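Local coordinates for protein diphthine synthase (PDB 3I4T) that probably methylates the modified histidine of elongation factor 2, using S-adenosylmethionine, as a step in diphthamide biosynthesis, at residues R162-K171 against E220-Y230; R174-L184 against H267-Q275. All coordinates share one frame; numbering follows the deposited sequence.

Interaction 1: residues R162-K171 against E220-Y230; sequences RPSSYYPKIK and EVEKEQHLGVY
E222 OE1 accepts two hydrogen bonds, one from Y167 OH at 2.6 Å and one from V229 N at 3.0 Å, and the two donors reach it from opposite faces of the carboxylate. The site lies where two helices of the C-terminal half of a tetrapyrrole-methylase fold cross almost perpendicularly: the axes of 166-171 and 220-225 make a signed angle of -84° and come no closer than 11.5 Å, a separation bridged by the Y167 ring. The other carboxylate oxygen, E222 OE2, takes G228 N at 2.8 Å on its syn lone pair, so E222, in the last turn of its helix, also ties down the turn that follows H226, whose phi is positive. Y167 OH is in turn an acceptor for L227 N, and these bonds would fix how its hydroxyl is turned. With its CG anti to the backbone N (chi1 -180°), the tyrosine reaches across to this turn. Along the way V221 CG1 packs obliquely against Y167 CD1 at 3.4 Å, while Q225 CB and V229 CG2 touch the far half of the ring. Y230 presents its OH at the Y167 ring edge, with the ring planes nearly perpendicular; that hydroxyl is bonded to L218 O. The other methyl of V221, CG2, meets S164 CB and Y166 OH, the latter bonded to Q217. In the loop leading into the helix, a long salt bridge joins R162 NH1 to E220 OE2 at 3.4 Å, the oxygen lying near the guanidinium plane and the carboxylate turned 88° to it.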
loop_
_atom_site.group_PDB
_atom_site.type_symbol
_atom_site.label_atom_id
_atom_site.label_comp_id
_atom_site.label_asym_id
_atom_site.label_seq_id
_atom_site.Cartn_x
_atom_site.Cartn_y
_atom_site.Cartn_z
ATOM N N ARG A 162 -3.243 -23.488 19.011
ATOM C CA ARG A 162 -3.752 -23.586 17.646
ATOM C C ARG A 162 -4.701 -22.431 17.332
ATOM O O ARG A 162 -5.883 -22.666 17.081
ATOM C CB ARG A 162 -4.530 -24.886 17.428
ATOM C CG ARG A 162 -3.933 -26.197 17.934
ATOM C CD ARG A 162 -4.628 -27.293 17.148
ATOM N NE ARG A 162 -4.782 -28.570 17.833
ATOM C CZ ARG A 162 -4.939 -29.733 17.193
ATOM N NH1 ARG A 162 -4.937 -29.761 15.856
ATOM N NH2 ARG A 162 -5.089 -30.871 17.879
ATOM N N PRO A 163 -4.200 -21.181 17.323
ATOM C CA PRO A 163 -5.133 -20.060 17.150
ATOM C C PRO A 163 -5.738 -19.990 15.754
ATOM O O PRO A 163 -5.077 -20.350 14.784
ATOM C CB PRO A 163 -4.259 -18.837 17.401
ATOM C CG PRO A 163 -2.901 -19.267 17.008
ATOM C CD PRO A 163 -2.802 -20.722 17.395
ATOM N N SER A 164 -6.988 -19.528 15.675
ATOM C CA SER A 164 -7.683 -19.340 14.408
ATOM C C SER A 164 -8.558 -18.077 14.405
ATOM O O SER A 164 -9.631 -18.056 13.802
ATOM C CB SER A 164 -8.517 -20.580 14.068
ATOM O OG SER A 164 -9.464 -20.836 15.087
ATOM N N SER A 165 -8.064 -17.032 15.066
ATOM C CA SER A 165 -8.712 -15.717 15.144
ATOM C C SER A 165 -9.008 -15.079 13.799
ATOM O O SER A 165 -9.964 -14.328 13.668
ATOM C CB SER A 165 -7.831 -14.754 15.929
ATOM O OG SER A 165 -8.245 -14.725 17.278
ATOM N N TYR A 166 -8.168 -15.350 12.809
ATOM C CA TYR A 166 -8.356 -14.818 11.474
ATOM C C TYR A 166 -9.670 -15.296 10.847
ATOM O O TYR A 166 -10.226 -14.611 9.982
ATOM C CB TYR A 166 -7.196 -15.252 10.578
ATOM C CG TYR A 166 -6.951 -16.749 10.556
ATOM C CD1 TYR A 166 -7.700 -17.591 9.738
ATOM C CD2 TYR A 166 -5.959 -17.318 11.347
ATOM C CE1 TYR A 166 -7.468 -18.961 9.718
ATOM C CE2 TYR A 166 -5.716 -18.676 11.328
ATOM C CZ TYR A 166 -6.470 -19.493 10.510
ATOM O OH TYR A 166 -6.224 -20.846 10.498
ATOM N N TYR A 167 -10.153 -16.458 11.291
ATOM C CA TYR A 167 -11.256 -17.157 10.636
ATOM C C TYR A 167 -12.546 -16.334 10.619
ATOM O O TYR A 167 -13.091 -16.110 9.533
ATOM C CB TYR A 167 -11.457 -18.570 11.226
ATOM C CG TYR A 167 -12.579 -19.398 10.611
ATOM C CD1 TYR A 167 -12.408 -20.062 9.392
ATOM C CD2 TYR A 167 -13.797 -19.540 11.263
ATOM C CE1 TYR A 167 -13.432 -20.831 8.833
ATOM C CE2 TYR A 167 -14.819 -20.304 10.718
ATOM C CZ TYR A 167 -14.629 -20.948 9.501
ATOM O OH TYR A 167 -15.652 -21.713 8.970
ATOM N N PRO A 168 -13.024 -15.869 11.802
ATOM C CA PRO A 168 -14.223 -15.030 11.814
ATOM C C PRO A 168 -14.057 -13.749 11.006
ATOM O O PRO A 168 -15.021 -13.301 10.404
ATOM C CB PRO A 168 -14.419 -14.695 13.307
ATOM C CG PRO A 168 -13.082 -14.896 13.912
ATOM C CD PRO A 168 -12.501 -16.061 13.168
ATOM N N LYS A 169 -12.857 -13.171 10.992
ATOM C CA LYS A 169 -12.582 -11.976 10.173
ATOM C C LYS A 169 -12.648 -12.251 8.660
ATOM O O LYS A 169 -13.049 -11.373 7.893
ATOM C CB LYS A 169 -11.227 -11.364 10.522
ATOM C CG LYS A 169 -11.080 -10.905 11.967
ATOM C CD LYS A 169 -9.672 -10.360 12.230
ATOM C CE LYS A 169 -9.488 -10.063 13.715
ATOM N NZ LYS A 169 -8.128 -9.569 14.050
ATOM N N ILE A 170 -12.248 -13.448 8.229
ATOM C CA ILE A 170 -12.408 -13.834 6.821
ATOM C C ILE A 170 -13.901 -13.963 6.480
ATOM O O ILE A 170 -14.335 -13.562 5.396
ATOM C CB ILE A 170 -11.647 -15.152 6.455
ATOM C CG1 ILE A 170 -10.139 -14.990 6.689
ATOM C CG2 ILE A 170 -11.899 -15.540 5.000
ATOM C CD1 ILE A 170 -9.343 -16.263 6.508
ATOM N N LYS A 171 -14.671 -14.497 7.426
ATOM C CA LYS A 171 -16.123 -14.633 7.304
ATOM C C LYS A 171 -16.788 -13.287 7.046
ATOM O O LYS A 171 -17.619 -13.160 6.130
ATOM C CB LYS A 171 -16.725 -15.280 8.562
ATOM C CG LYS A 171 -18.150 -15.777 8.376
ATOM C CD LYS A 171 -18.867 -15.952 9.707
ATOM C CE LYS A 171 -20.243 -16.561 9.523
ATOM N NZ LYS A 171 -20.990 -15.883 8.426
ATOM N N GLU A 220 -8.392 -27.169 7.773
ATOM C CA GLU A 220 -8.612 -27.845 9.047
ATOM C C GLU A 220 -9.517 -27.037 9.990
ATOM O O GLU A 220 -10.331 -27.601 10.727
ATOM C CB GLU A 220 -7.265 -28.113 9.700
ATOM C CG GLU A 220 -7.287 -29.174 10.765
ATOM C CD GLU A 220 -5.951 -29.289 11.463
ATOM O OE1 GLU A 220 -4.936 -29.577 10.786
ATOM O OE2 GLU A 220 -5.913 -29.091 12.697
ATOM N N VAL A 221 -9.357 -25.718 9.962
ATOM C CA VAL A 221 -10.187 -24.805 10.731
ATOM C C VAL A 221 -11.630 -24.821 10.212
ATOM O O VAL A 221 -12.568 -24.825 10.997
ATOM C CB VAL A 221 -9.580 -23.387 10.720
ATOM C CG1 VAL A 221 -10.571 -22.342 11.193
ATOM C CG2 VAL A 221 -8.301 -23.346 11.564
ATOM N N GLU A 222 -11.809 -24.848 8.892
ATOM C CA GLU A 222 -13.158 -24.903 8.337
ATOM C C GLU A 222 -13.831 -26.220 8.724
ATOM O O GLU A 222 -15.007 -26.237 9.053
ATOM C CB GLU A 222 -13.163 -24.697 6.814
ATOM C CG GLU A 222 -14.525 -24.925 6.118
ATOM C CD GLU A 222 -15.618 -23.915 6.501
ATOM O OE1 GLU A 222 -15.364 -22.691 6.545
ATOM O OE2 GLU A 222 -16.759 -24.353 6.749
ATOM N N LYS A 223 -13.074 -27.311 8.696
ATOM C CA LYS A 223 -13.596 -28.607 9.086
ATOM C C LYS A 223 -14.060 -28.585 10.546
ATOM O O LYS A 223 -15.120 -29.111 10.864
ATOM C CB LYS A 223 -12.539 -29.694 8.859
ATOM C CG LYS A 223 -13.041 -31.113 9.101
ATOM C CD LYS A 223 -11.901 -32.119 9.230
ATOM C CE LYS A 223 -12.338 -33.282 10.121
ATOM N NZ LYS A 223 -11.399 -34.457 10.061
ATOM N N GLU A 224 -13.272 -27.954 11.413
ATOM C CA GLU A 224 -13.558 -27.898 12.852
ATOM C C GLU A 224 -14.639 -26.895 13.217
ATOM O O GLU A 224 -15.345 -27.089 14.201
ATOM C CB GLU A 224 -12.285 -27.600 13.661
ATOM C CG GLU A 224 -11.345 -28.816 13.798
ATOM C CD GLU A 224 -9.949 -28.477 14.346
ATOM O OE1 GLU A 224 -9.764 -27.374 14.923
ATOM O OE2 GLU A 224 -9.030 -29.327 14.194
ATOM N N GLN A 225 -14.766 -25.829 12.434
ATOM C CA GLN A 225 -15.690 -24.754 12.777
ATOM C C GLN A 225 -16.926 -24.707 11.868
ATOM O O GLN A 225 -17.966 -24.191 12.278
ATOM C CB GLN A 225 -14.953 -23.415 12.803
ATOM C CG GLN A 225 -15.005 -22.718 14.150
ATOM C CD GLN A 225 -13.621 -22.488 14.724
ATOM O OE1 GLN A 225 -12.981 -23.414 15.229
ATOM N NE2 GLN A 225 -13.147 -21.249 14.656
ATOM N N HIS A 226 -16.801 -25.265 10.656
ATOM C CA HIS A 226 -17.896 -25.437 9.672
ATOM C C HIS A 226 -18.904 -24.294 9.527
ATOM O O HIS A 226 -20.112 -24.518 9.500
ATOM C CB HIS A 226 -18.627 -26.783 9.861
ATOM C CG HIS A 226 -19.097 -27.027 11.261
ATOM N ND1 HIS A 226 -18.419 -27.845 12.142
ATOM C CD2 HIS A 226 -20.171 -26.550 11.939
ATOM C CE1 HIS A 226 -19.058 -27.862 13.301
ATOM N NE2 HIS A 226 -20.124 -27.086 13.204
ATOM N N LEU A 227 -18.407 -23.069 9.402
ATOM C CA LEU A 227 -19.290 -21.931 9.130
ATOM C C LEU A 227 -19.519 -21.706 7.628
ATOM O O LEU A 227 -20.326 -20.863 7.245
ATOM C CB LEU A 227 -18.797 -20.667 9.836
ATOM C CG LEU A 227 -18.800 -20.728 11.367
ATOM C CD1 LEU A 227 -18.557 -19.346 11.967
ATOM C CD2 LEU A 227 -20.098 -21.330 11.919
ATOM N N GLY A 228 -18.826 -22.485 6.793
ATOM C CA GLY A 228 -19.007 -22.434 5.341
ATOM C C GLY A 228 -18.395 -21.215 4.674
ATOM O O GLY A 228 -18.920 -20.732 3.672
ATOM N N VAL A 229 -17.266 -20.745 5.216
ATOM C CA VAL A 229 -16.601 -19.523 4.753
ATOM C C VAL A 229 -15.887 -19.736 3.412
ATOM O O VAL A 229 -15.979 -18.910 2.503
ATOM C CB VAL A 229 -15.596 -19.011 5.814
ATOM C CG1 VAL A 229 -14.950 -17.707 5.369
ATOM C CG2 VAL A 229 -16.282 -18.824 7.151
ATOM N N TYR A 230 -15.165 -20.843 3.319
ATOM C CA TYR A 230 -14.517 -21.296 2.096
ATOM C C TYR A 230 -14.509 -22.820 2.146
ATOM O O TYR A 230 -14.831 -23.410 3.195
ATOM C CB TYR A 230 -13.080 -20.789 2.029
ATOM C CG TYR A 230 -12.319 -20.969 3.322
ATOM C CD1 TYR A 230 -11.818 -22.220 3.694
ATOM C CD2 TYR A 230 -12.106 -19.894 4.183
ATOM C CE1 TYR A 230 -11.125 -22.393 4.883
ATOM C CE2 TYR A 230 -11.413 -20.062 5.379
ATOM C CZ TYR A 230 -10.930 -21.315 5.722
ATOM O OH TYR A 230 -10.249 -21.484 6.902
#

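Interaction 2: residues R174-L184 against H267-Q275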
loop_
_atom_site.group_PDB
_atom_site.type_symbol
_atom_site.label_atom_id
_atom_site.label_comp_id
_atom_site.label_asym_id
_atom_site.label_seq_id
_atom_site.Cartn_x
_atom_site.Cartn_y
_atom_site.Cartn_z
ATOM N N ARG A 174 -16.015 -11.960 3.567
ATOM C CA ARG A 174 -16.721 -12.685 2.541
ATOM C C ARG A 174 -18.230 -12.452 2.563
ATOM O O ARG A 174 -18.805 -12.155 1.524
ATOM C CB ARG A 174 -16.273 -14.150 2.501
ATOM C CG ARG A 174 -15.038 -14.254 1.594
ATOM C CD ARG A 174 -14.338 -15.567 1.578
ATOM N NE ARG A 174 -15.135 -16.644 1.009
ATOM C CZ ARG A 174 -15.170 -16.988 -0.274
ATOM N NH1 ARG A 174 -14.473 -16.332 -1.182
ATOM N NH2 ARG A 174 -15.920 -18.006 -0.646
ATOM N N ASP A 175 -18.856 -12.532 3.739
ATOM C CA ASP A 175 -20.268 -12.142 3.923
ATOM C C ASP A 175 -20.573 -10.757 3.354
ATOM O O ASP A 175 -21.672 -10.506 2.878
ATOM C CB ASP A 175 -20.647 -12.104 5.413
ATOM C CG ASP A 175 -20.721 -13.465 6.044
ATOM O OD1 ASP A 175 -20.475 -14.491 5.360
ATOM O OD2 ASP A 175 -21.045 -13.509 7.254
ATOM N N ASN A 176 -19.603 -9.856 3.435
ATOM C CA ASN A 176 -19.789 -8.473 2.974
ATOM C C ASN A 176 -19.117 -8.168 1.649
ATOM O O ASN A 176 -18.935 -6.996 1.286
ATOM C CB ASN A 176 -19.327 -7.503 4.051
ATOM C CG ASN A 176 -20.135 -7.644 5.320
ATOM O OD1 ASN A 176 -21.305 -7.266 5.353
ATOM N ND2 ASN A 176 -19.525 -8.216 6.365
ATOM N N ASN A 177 -18.754 -9.235 0.938
ATOM C CA ASN A 177 -18.324 -9.170 -0.465
ATOM C C ASN A 177 -16.991 -8.433 -0.684
ATOM O O ASN A 177 -16.814 -7.738 -1.703
ATOM C CB ASN A 177 -19.453 -8.612 -1.352
ATOM C CG ASN A 177 -19.229 -8.885 -2.824
ATOM O OD1 ASN A 177 -18.694 -9.926 -3.187
ATOM N ND2 ASN A 177 -19.634 -7.945 -3.683
ATOM N N MET A 178 -16.059 -8.617 0.259
ATOM C CA MET A 178 -14.714 -8.034 0.189
ATOM C C MET A 178 -13.645 -9.110 0.042
ATOM O O MET A 178 -13.842 -10.235 0.506
ATOM C CB MET A 178 -14.423 -7.204 1.442
ATOM C CG MET A 178 -15.330 -5.986 1.588
ATOM S SD MET A 178 -14.964 -5.019 3.063
ATOM C CE MET A 178 -16.087 -5.763 4.228
ATOM N N HIS A 179 -12.526 -8.773 -0.602
ATOM C CA HIS A 179 -11.405 -9.712 -0.748
ATOM C C HIS A 179 -10.585 -9.742 0.532
ATOM O O HIS A 179 -10.638 -8.801 1.320
ATOM C CB HIS A 179 -10.484 -9.335 -1.925
ATOM C CG HIS A 179 -11.197 -9.111 -3.228
ATOM N ND1 HIS A 179 -12.205 -9.936 -3.684
ATOM C CD2 HIS A 179 -11.024 -8.168 -4.186
ATOM C CE1 HIS A 179 -12.640 -9.494 -4.852
ATOM N NE2 HIS A 179 -11.936 -8.425 -5.183
ATOM N N THR A 180 -9.812 -10.814 0.725
ATOM C CA THR A 180 -8.910 -10.915 1.866
ATOM C C THR A 180 -7.454 -11.161 1.455
ATOM O O THR A 180 -7.160 -12.005 0.596
ATOM C CB THR A 180 -9.362 -12.017 2.888
ATOM O OG1 THR A 180 -10.741 -11.837 3.239
ATOM C CG2 THR A 180 -8.525 -11.965 4.153
ATOM N N LEU A 181 -6.552 -10.408 2.087
ATOM C CA LEU A 181 -5.126 -10.680 2.036
ATOM C C LEU A 181 -4.740 -11.441 3.279
ATOM O O LEU A 181 -4.976 -10.979 4.394
ATOM C CB LEU A 181 -4.319 -9.380 1.966
ATOM C CG LEU A 181 -2.800 -9.476 2.149
ATOM C CD1 LEU A 181 -2.131 -10.247 0.987
ATOM C CD2 LEU A 181 -2.235 -8.072 2.277
ATOM N N VAL A 182 -4.150 -12.614 3.073
ATOM C CA VAL A 182 -3.721 -13.479 4.156
ATOM C C VAL A 182 -2.193 -13.436 4.267
ATOM O O VAL A 182 -1.480 -13.951 3.407
ATOM C CB VAL A 182 -4.194 -14.925 3.926
ATOM C CG1 VAL A 182 -3.851 -15.802 5.130
ATOM C CG2 VAL A 182 -5.690 -14.963 3.630
ATOM N N LEU A 183 -1.696 -12.793 5.313
ATOM C CA LEU A 183 -0.257 -12.735 5.560
ATOM C C LEU A 183 0.160 -13.955 6.369
ATOM O O LEU A 183 -0.591 -14.424 7.211
ATOM C CB LEU A 183 0.125 -11.426 6.258
ATOM C CG LEU A 183 -0.127 -10.142 5.452
ATOM C CD1 LEU A 183 0.254 -8.926 6.272
ATOM C CD2 LEU A 183 0.640 -10.140 4.122
ATOM N N LEU A 184 1.341 -14.485 6.078
ATOM C CA LEU A 184 1.791 -15.759 6.662
ATOM C C LEU A 184 2.911 -15.522 7.679
ATOM O O LEU A 184 3.561 -14.479 7.664
ATOM C CB LEU A 184 2.238 -16.748 5.568
ATOM C CG LEU A 184 1.317 -16.978 4.360
ATOM C CD1 LEU A 184 1.841 -18.109 3.458
ATOM C CD2 LEU A 184 -0.109 -17.259 4.778
ATOM N N HIS A 267 5.753 -15.834 0.870
ATOM C CA HIS A 267 4.450 -16.210 0.304
ATOM C C HIS A 267 3.298 -15.473 0.991
ATOM O O HIS A 267 3.401 -15.099 2.163
ATOM C CB HIS A 267 4.154 -17.710 0.453
ATOM C CG HIS A 267 5.099 -18.626 -0.261
ATOM N ND1 HIS A 267 5.038 -19.998 -0.114
ATOM C CD2 HIS A 267 6.130 -18.385 -1.105
ATOM C CE1 HIS A 267 5.985 -20.561 -0.841
ATOM N NE2 HIS A 267 6.665 -19.604 -1.449
ATOM N N CYS A 268 2.203 -15.294 0.251
ATOM C CA CYS A 268 0.921 -14.899 0.819
ATOM C C CYS A 268 -0.235 -15.388 -0.048
ATOM O O CYS A 268 -0.037 -15.806 -1.191
ATOM C CB CYS A 268 0.825 -13.384 1.018
ATOM S SG CYS A 268 0.821 -12.464 -0.516
ATOM N N LEU A 269 -1.440 -15.308 0.510
ATOM C CA LEU A 269 -2.635 -15.844 -0.103
ATOM C C LEU A 269 -3.703 -14.767 -0.239
ATOM O O LEU A 269 -3.875 -13.932 0.652
ATOM C CB LEU A 269 -3.178 -16.984 0.771
ATOM C CG LEU A 269 -4.338 -17.806 0.225
ATOM C CD1 LEU A 269 -3.910 -18.594 -0.990
ATOM C CD2 LEU A 269 -4.853 -18.728 1.294
ATOM N N LEU A 270 -4.419 -14.788 -1.354
ATOM C CA LEU A 270 -5.573 -13.918 -1.529
ATOM C C LEU A 270 -6.841 -14.742 -1.636
ATOM O O LEU A 270 -6.945 -15.655 -2.464
ATOM C CB LEU A 270 -5.427 -13.025 -2.760
ATOM C CG LEU A 270 -4.106 -12.287 -2.995
ATOM C CD1 LEU A 270 -4.225 -11.458 -4.270
ATOM C CD2 LEU A 270 -3.701 -11.416 -1.825
ATOM N N ILE A 271 -7.795 -14.425 -0.774
ATOM C CA ILE A 271 -9.084 -15.065 -0.814
ATOM C C ILE A 271 -10.100 -14.058 -1.343
ATOM O O ILE A 271 -10.547 -13.171 -0.606
ATOM C CB ILE A 271 -9.513 -15.613 0.571
ATOM C CG1 ILE A 271 -8.438 -16.552 1.135
ATOM C CG2 ILE A 271 -10.867 -16.329 0.449
ATOM C CD1 ILE A 271 -8.688 -16.996 2.583
ATOM N N PRO A 272 -10.454 -14.185 -2.635
ATOM C CA PRO A 272 -11.390 -13.273 -3.289
ATOM C C PRO A 272 -12.741 -13.262 -2.596
ATOM O O PRO A 272 -13.099 -14.251 -1.971
ATOM C CB PRO A 272 -11.542 -13.867 -4.695
ATOM C CG PRO A 272 -10.298 -14.677 -4.919
ATOM C CD PRO A 272 -9.891 -15.186 -3.567
ATOM N N ALA A 273 -13.485 -12.158 -2.705
ATOM C CA ALA A 273 -14.910 -12.132 -2.312
ATOM C C ALA A 273 -15.730 -13.181 -3.093
ATOM O O ALA A 273 -15.310 -13.606 -4.163
ATOM C CB ALA A 273 -15.490 -10.737 -2.543
ATOM N N PRO A 274 -16.902 -13.596 -2.565
ATOM C CA PRO A 274 -17.764 -14.503 -3.328
ATOM C C PRO A 274 -18.152 -14.011 -4.734
ATOM O O PRO A 274 -18.409 -14.837 -5.602
ATOM C CB PRO A 274 -18.993 -14.647 -2.428
ATOM C CG PRO A 274 -18.431 -14.525 -1.049
ATOM C CD PRO A 274 -17.413 -13.414 -1.190
ATOM N N GLN A 275 -18.192 -12.698 -4.974
ATOM C CA GLN A 275 -18.322 -12.241 -6.361
ATOM C C GLN A 275 -17.150 -11.426 -6.859
ATOM O O GLN A 275 -16.716 -10.440 -6.249
ATOM C CB GLN A 275 -19.683 -11.593 -6.696
ATOM C CG GLN A 275 -19.944 -10.233 -6.145
ATOM C CD GLN A 275 -19.367 -9.082 -6.981
ATOM O OE1 GLN A 275 -19.119 -8.000 -6.446
ATOM N NE2 GLN A 275 -19.156 -9.309 -8.280
HETATM O O HOH W 1 -12.287 -12.621 1.331
HETATM O O HOH W 2 2.985 -13.257 4.108
#
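Strands 180-184 and 267-271 run antiparallel, their axes 157° apart in direction, with T180-I271 and V182-L269 as hydrogen-bonded pairs and L181-L270 between them as a non-hydrogen-bonded pair. V182 N donates to L269 O at 2.8 Å, nearly along the C=O axis. On one face of this sheet V182 CG2 touches I271 CD1, and C214 and L218 of helix 211-225 cover V182 and L269; on the other, L181 CD1 meets L270 CD2 at 3.4 Å. Past the strands, H179 ND1 accepts A273 N at 2.7 Å in the plane of the imidazole, with an N-H...N angle of 175°. ND1 is therefore the unprotonated nitrogen in this bond, while NE2 of the same ring bonds to E280. N177, the C-prime residue of a Schellman motif ending the helix, faces Q275: N177 ND2 donates to Q275 OE1 at 2.8 Å, in the carbonyl plane on a lone pair, and the return bond from Q275 N to N177 OD1 is weak. R174, bent at chi3 (66°), brings its guanidinium under P274 CG, which lies over its centre; NE is hydrogen-bonded to V229 O, and NH1 weakly to P272 O at the group's edge. A water donates to M178 O and I271 O and accepts from T180 OG1, which also bonds to N173 ND2. Polar side chains thus take over the pairing where the strands end: A273 N is bonded to H179, and P272 O and Q275 N more weakly to R174 and N177.

How the interactions relate
From the N terminus the chain meets 162-171 and then 174-184, two successive parts joined through helix 166-175, before reaching 220-230 and finally 267-275. Interaction 1 closes a loop of 48 residues and interaction 2 one of 82; because their segments alternate, the loops cross. Interaction 1 sets helix 166-175 against the end of helix 211-225 and its following turn, whereas interaction 2 places strand 180-187 beside strand 267-271 in the mixed sheet. Their centres lie about 13 Å apart and the two meet directly: V229 O is probably hydrogen-bonded to R174 NE at 2.8 Å, and I170 CD1 packs on I271 CD1 at 4.0 Å, tying the helical layer to the sheet.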